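Local atomic coordinates of flavodoxin (Streptococcus pneumoniae serotype 4, PDB entry 5LJL), a protein that binds FMN and probably serves as a low-potential electron donor to a number of redox enzymes. Residues Thr40-Asp43 with Ala44-Leu48; Val122-Asp125 with Leu126-Glu130. All blocks are in the same frame, centred on the assembly; numbering follows the deposited sequence. Where two conformers were deposited one is given.

Contact 1. Residues Thr40-Asp43 with Ala44-Leu48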
loop_
_atom_site.group_PDB
_atom_site.type_symbol
_atom_site.label_atom_id
_atom_site.label_comp_id
_atom_site.label_asym_id
_atom_site.label_seq_id
_atom_site.Cartn_x
_atom_site.Cartn_y
_atom_site.Cartn_z
ATOM N N THR A 40 7.208 -10.274 3.508
ATOM C CA THR A 40 8.133 -11.223 4.175
ATOM C C THR A 40 9.601 -10.873 3.955
ATOM O O THR A 40 10.449 -11.561 4.476
ATOM C CB THR A 40 8.055 -12.700 3.681
ATOM O OG1 THR A 40 6.989 -12.864 2.756
ATOM C CG2 THR A 40 7.880 -13.648 4.851
ATOM N N THR A 41 9.929 -9.877 3.137
ATOM C CA THR A 41 11.326 -9.637 2.793
ATOM C C THR A 41 11.862 -8.282 3.290
ATOM O O THR A 41 12.980 -7.910 2.936
ATOM C CB THR A 41 11.572 -9.777 1.276
ATOM O OG1 THR A 41 10.901 -8.685 0.570
ATOM C CG2 THR A 41 11.122 -11.145 0.741
ATOM N N VAL A 42 11.020 -7.514 4.005
ATOM C CA VAL A 42 11.463 -6.223 4.515
ATOM C C VAL A 42 11.014 -6.069 5.970
ATOM O O VAL A 42 10.243 -6.891 6.478
ATOM C CB VAL A 42 10.891 -5.059 3.662
ATOM C CG1 VAL A 42 11.443 -5.092 2.269
ATOM C CG2 VAL A 42 9.375 -5.131 3.643
ATOM N N ASP A 43 11.488 -5.003 6.609
ATOM C CA ASP A 43 11.034 -4.627 7.958
ATOM C C ASP A 43 10.167 -3.403 7.871
ATOM O O ASP A 43 10.467 -2.509 7.070
ATOM C CB ASP A 43 12.237 -4.335 8.848
ATOM C CG ASP A 43 13.022 -5.593 9.180
ATOM O OD1 ASP A 43 12.405 -6.521 9.734
ATOM O OD2 ASP A 43 14.242 -5.647 8.868
ATOM N N ALA A 44 9.114 -3.348 8.675
ATOM C CA ALA A 44 8.267 -2.111 8.692
ATOM C C ALA A 44 9.142 -0.869 8.925
ATOM O O ALA A 44 8.923 0.217 8.331
ATOM C CB ALA A 44 7.143 -2.219 9.724
ATOM N N SER A 45 10.160 -0.982 9.789
ATOM C CA SER A 45 11.026 0.148 10.104
ATOM C C SER A 45 11.801 0.732 8.927
ATOM O O SER A 45 12.288 1.900 8.995
ATOM C CB SER A 45 11.962 -0.197 11.293
ATOM O OG SER A 45 12.820 -1.247 10.932
ATOM N N ASP A 46 11.913 0.003 7.826
ATOM C CA ASP A 46 12.523 0.525 6.616
ATOM C C ASP A 46 11.789 1.766 6.139
ATOM O O ASP A 46 12.390 2.607 5.476
ATOM C CB ASP A 46 12.612 -0.467 5.472
ATOM C CG ASP A 46 13.334 -1.746 5.824
ATOM O OD1 ASP A 46 13.181 -2.661 4.991
ATOM O OD2 ASP A 46 14.042 -1.820 6.865
ATOM N N PHE A 47 10.516 1.892 6.487
ATOM C CA PHE A 47 9.745 3.138 6.186
ATOM C C PHE A 47 10.371 4.433 6.715
ATOM O O PHE A 47 10.132 5.519 6.102
ATOM C CB PHE A 47 8.291 3.004 6.670
ATOM C CG PHE A 47 7.399 2.085 5.794
ATOM C CD1 PHE A 47 7.568 1.953 4.416
ATOM C CD2 PHE A 47 6.267 1.458 6.384
ATOM C CE1 PHE A 47 6.701 1.151 3.662
ATOM C CE2 PHE A 47 5.366 0.667 5.594
ATOM C CZ PHE A 47 5.615 0.554 4.240
ATOM N N LEU A 48 11.107 4.348 7.833
ATOM C CA LEU A 48 11.818 5.574 8.319
ATOM C C LEU A 48 12.706 6.214 7.293
ATOM O O LEU A 48 12.924 7.427 7.356
ATOM C CB LEU A 48 12.596 5.307 9.600
ATOM C CG LEU A 48 11.703 4.938 10.806
ATOM C CD1 LEU A 48 12.439 4.250 11.958
ATOM C CD2 LEU A 48 10.879 6.138 11.258
HETATM O O HOH W 1 16.080 -3.584 7.195
#
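The D46 side chain folds back over the peptide of D43, where the chain enters a 3-10-like run in the flavodoxin fold. The loop leaves strand 33-38 and leads to strand 52-56, crossing over strand 4-9 between them in the parallel sheet. Residues 44-48 have helical backbone angles, and successive i+3 to i bonds join D46 N to D43 O, F47 N to A44 O and L48 N to S45 O. In the first of these D46 N meets D43 O at 3.0 Å, standing above the carbonyl plane instead of on a lone pair.

The compact part lies around the D46 carboxylate. With chi1 at -56°, D46 CG sits beside its own backbone N, and D46 OD1 turns back to take a weak but fairly straight bond from D43 N (3.3 Å, N-H...O 161°). The D43 backbone is thus engaged twice by one residue, its C=O by D46 N and its N-H by the carboxylate. V42 lies obliquely against the same oxygen, V42 CB 3.6 Å from D46 OD1, and its side chain also touches V8 of strand 4-9. On the buried side, A44 packs against F72, D75 and L76 of helix 67-77, while F47 reaches K6, V8 and L76.

The outer side is looser. D43 CB packs 3.7 Å from D46 OD2, and S45 OG passes D43 CB at 3.8 Å in van der Waals contact, but the D43 carboxylate swings out to solvent. In the conformer described, one of two deposited for D43, it meets D46 chiefly through a water that donates to both and probably eases their like charges. The water oxygen lies 2.7 Å from D46 OD2 and a longer 3.2 Å from D43 OD2.

Contact 2. Residues Val122-Asp125 with Leu126-Glu130; sequences VKVD and LSAEE
V124 and D125 end strand 116-125 in extended geometry, and the chain then swings round at L126, whose positive phi of 54° with psi -127° turns the path back past V124 toward helix 130-146.

V124 supplies the buried side of this bend. V124 CG1, anti to the backbone N at chi1 172°, points under the turn and meets the backbone of the following residues, 3.5 Å from L126 O and 3.9 Å from S127 O. More loosely, V124 CG1 closes on A128 CB at 4.3 Å. The V124 side chain also touches I19 of helix 15-29 and D132 of helix 130-146. On the exposed side D125 and L126 lie side by side and point the same way, with D125 OD2 3.9 Å from L126 CG. D125 OD2 also approaches L126 N, but the angle is too poor for a bond.

The two segments share no hydrogen bond; the polar bonds at the bend run to other parts of the chain. V124 and L126 pair through their backbones with G92 of the neighbouring strand 85-92, and S91 OG bonds to L126 O. Farther on, D132 OD2 bonds back to the N of the N-cap residue E129, one half of a capping box. The chemistry is consistent with a turn shaped by pairing with the next strand and by van der Waals packing of the V124 methyl against backbone carbonyls and, loosely, A128.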
loop_
_atom_site.group_PDB
_atom_site.type_symbol
_atom_site.label_atom_id
_atom_site.label_comp_id
_atom_site.label_asym_id
_atom_site.label_seq_id
_atom_site.Cartn_x
_atom_site.Cartn_y
_atom_site.Cartn_z
ATOM N N VAL A 122 -7.239 3.017 -2.686
ATOM C CA VAL A 122 -7.776 2.425 -3.920
ATOM C C VAL A 122 -8.047 0.956 -3.646
ATOM O O VAL A 122 -7.093 0.212 -3.437
ATOM C CB VAL A 122 -6.789 2.605 -5.108
ATOM C CG1 VAL A 122 -7.430 2.050 -6.401
ATOM C CG2 VAL A 122 -6.421 4.110 -5.280
ATOM N N LYS A 123 -9.296 0.542 -3.814
ATOM C CA LYS A 123 -9.746 -0.852 -3.613
ATOM C C LYS A 123 -10.212 -1.392 -4.982
ATOM O O LYS A 123 -10.923 -0.683 -5.715
ATOM C CB LYS A 123 -10.899 -0.914 -2.629
ATOM C CG LYS A 123 -10.508 -0.467 -1.236
ATOM C CD LYS A 123 -11.774 -0.234 -0.446
ATOM C CE LYS A 123 -11.428 -0.041 1.027
ATOM N NZ LYS A 123 -12.579 0.517 1.801
ATOM N N VAL A 124 -9.655 -2.545 -5.366
ATOM C CA VAL A 124 -9.847 -3.151 -6.690
ATOM C C VAL A 124 -10.540 -4.505 -6.468
ATOM O O VAL A 124 -10.151 -5.307 -5.626
ATOM C CB VAL A 124 -8.512 -3.380 -7.384
ATOM C CG1 VAL A 124 -8.650 -4.177 -8.689
ATOM C CG2 VAL A 124 -7.752 -2.032 -7.573
ATOM N N ASP A 125 -11.573 -4.765 -7.248
ATOM C CA ASP A 125 -12.259 -6.086 -7.177
ATOM C C ASP A 125 -11.459 -7.084 -7.995
ATOM O O ASP A 125 -11.359 -6.935 -9.222
ATOM C CB ASP A 125 -13.681 -5.935 -7.746
ATOM C CG ASP A 125 -14.659 -7.031 -7.198
ATOM O OD1 ASP A 125 -15.862 -6.829 -7.307
ATOM O OD2 ASP A 125 -14.243 -8.026 -6.614
ATOM N N LEU A 126 -10.824 -8.065 -7.331
ATOM C CA LEU A 126 -10.059 -9.076 -8.060
ATOM C C LEU A 126 -9.020 -8.467 -9.000
ATOM O O LEU A 126 -8.150 -7.633 -8.515
ATOM C CB LEU A 126 -11.018 -10.095 -8.740
ATOM C CG LEU A 126 -11.823 -10.921 -7.767
ATOM C CD1 LEU A 126 -12.833 -11.848 -8.477
ATOM C CD2 LEU A 126 -10.964 -11.680 -6.824
ATOM N N SER A 127 -8.990 -8.821 -10.294
ATOM C CA SER A 127 -7.847 -8.321 -11.107
ATOM C C SER A 127 -8.161 -6.910 -11.573
ATOM O O SER A 127 -9.299 -6.538 -11.681
ATOM C CB SER A 127 -7.535 -9.195 -12.313
ATOM O OG SER A 127 -8.696 -9.252 -13.126
ATOM N N ALA A 128 -7.109 -6.140 -11.808
ATOM C CA ALA A 128 -7.254 -4.743 -12.259
ATOM C C ALA A 128 -7.633 -4.683 -13.720
ATOM O O ALA A 128 -6.987 -5.344 -14.544
ATOM C CB ALA A 128 -5.955 -4.000 -12.054
ATOM N N GLU A 129 -8.649 -3.889 -14.024
ATOM C CA GLU A 129 -9.038 -3.543 -15.393
ATOM C C GLU A 129 -8.514 -2.144 -15.627
ATOM O O GLU A 129 -7.946 -1.516 -14.718
ATOM C CB GLU A 129 -10.505 -3.598 -15.550
ATOM C CG GLU A 129 -11.046 -5.029 -15.396
ATOM C CD GLU A 129 -11.895 -5.364 -16.547
ATOM O OE1 GLU A 129 -12.973 -4.697 -16.585
ATOM O OE2 GLU A 129 -11.455 -6.144 -17.454
ATOM N N GLU A 130 -8.641 -1.631 -16.860
ATOM C CA GLU A 130 -8.073 -0.325 -17.174
ATOM C C GLU A 130 -8.665 0.804 -16.288
ATOM O O GLU A 130 -7.914 1.699 -15.927
ATOM C CB GLU A 130 -8.204 -0.064 -18.681
ATOM C CG GLU A 130 -7.478 -1.104 -19.523
ATOM C CD GLU A 130 -6.080 -0.727 -19.898
ATOM O OE1 GLU A 130 -5.879 -0.147 -20.989
ATOM O OE2 GLU A 130 -5.162 -1.008 -19.166
#

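How the contacts relate
Contacts 1 and 2 adjoin the two outermost strands of the five-stranded parallel sheet: 40-48 belongs to the loop after strand 33-38, while contact 2 takes in the end of strand 116-125 and the loop that follows. They lie on opposite sides of the chain's centre, with their own centres 25 Å apart and nearest atoms about 15 Å apart, so neither touches the other. Contact 1 packs over strand 4-9 and helix 67-77, whereas contact 2 packs on helices 15-29 and 130-146. Flavodoxins hold FMN at the C-terminal ends of the strands, where contact 2 lies, though its direct part in binding is not established; 40-48 leads from that end back toward the start of strand 52-56.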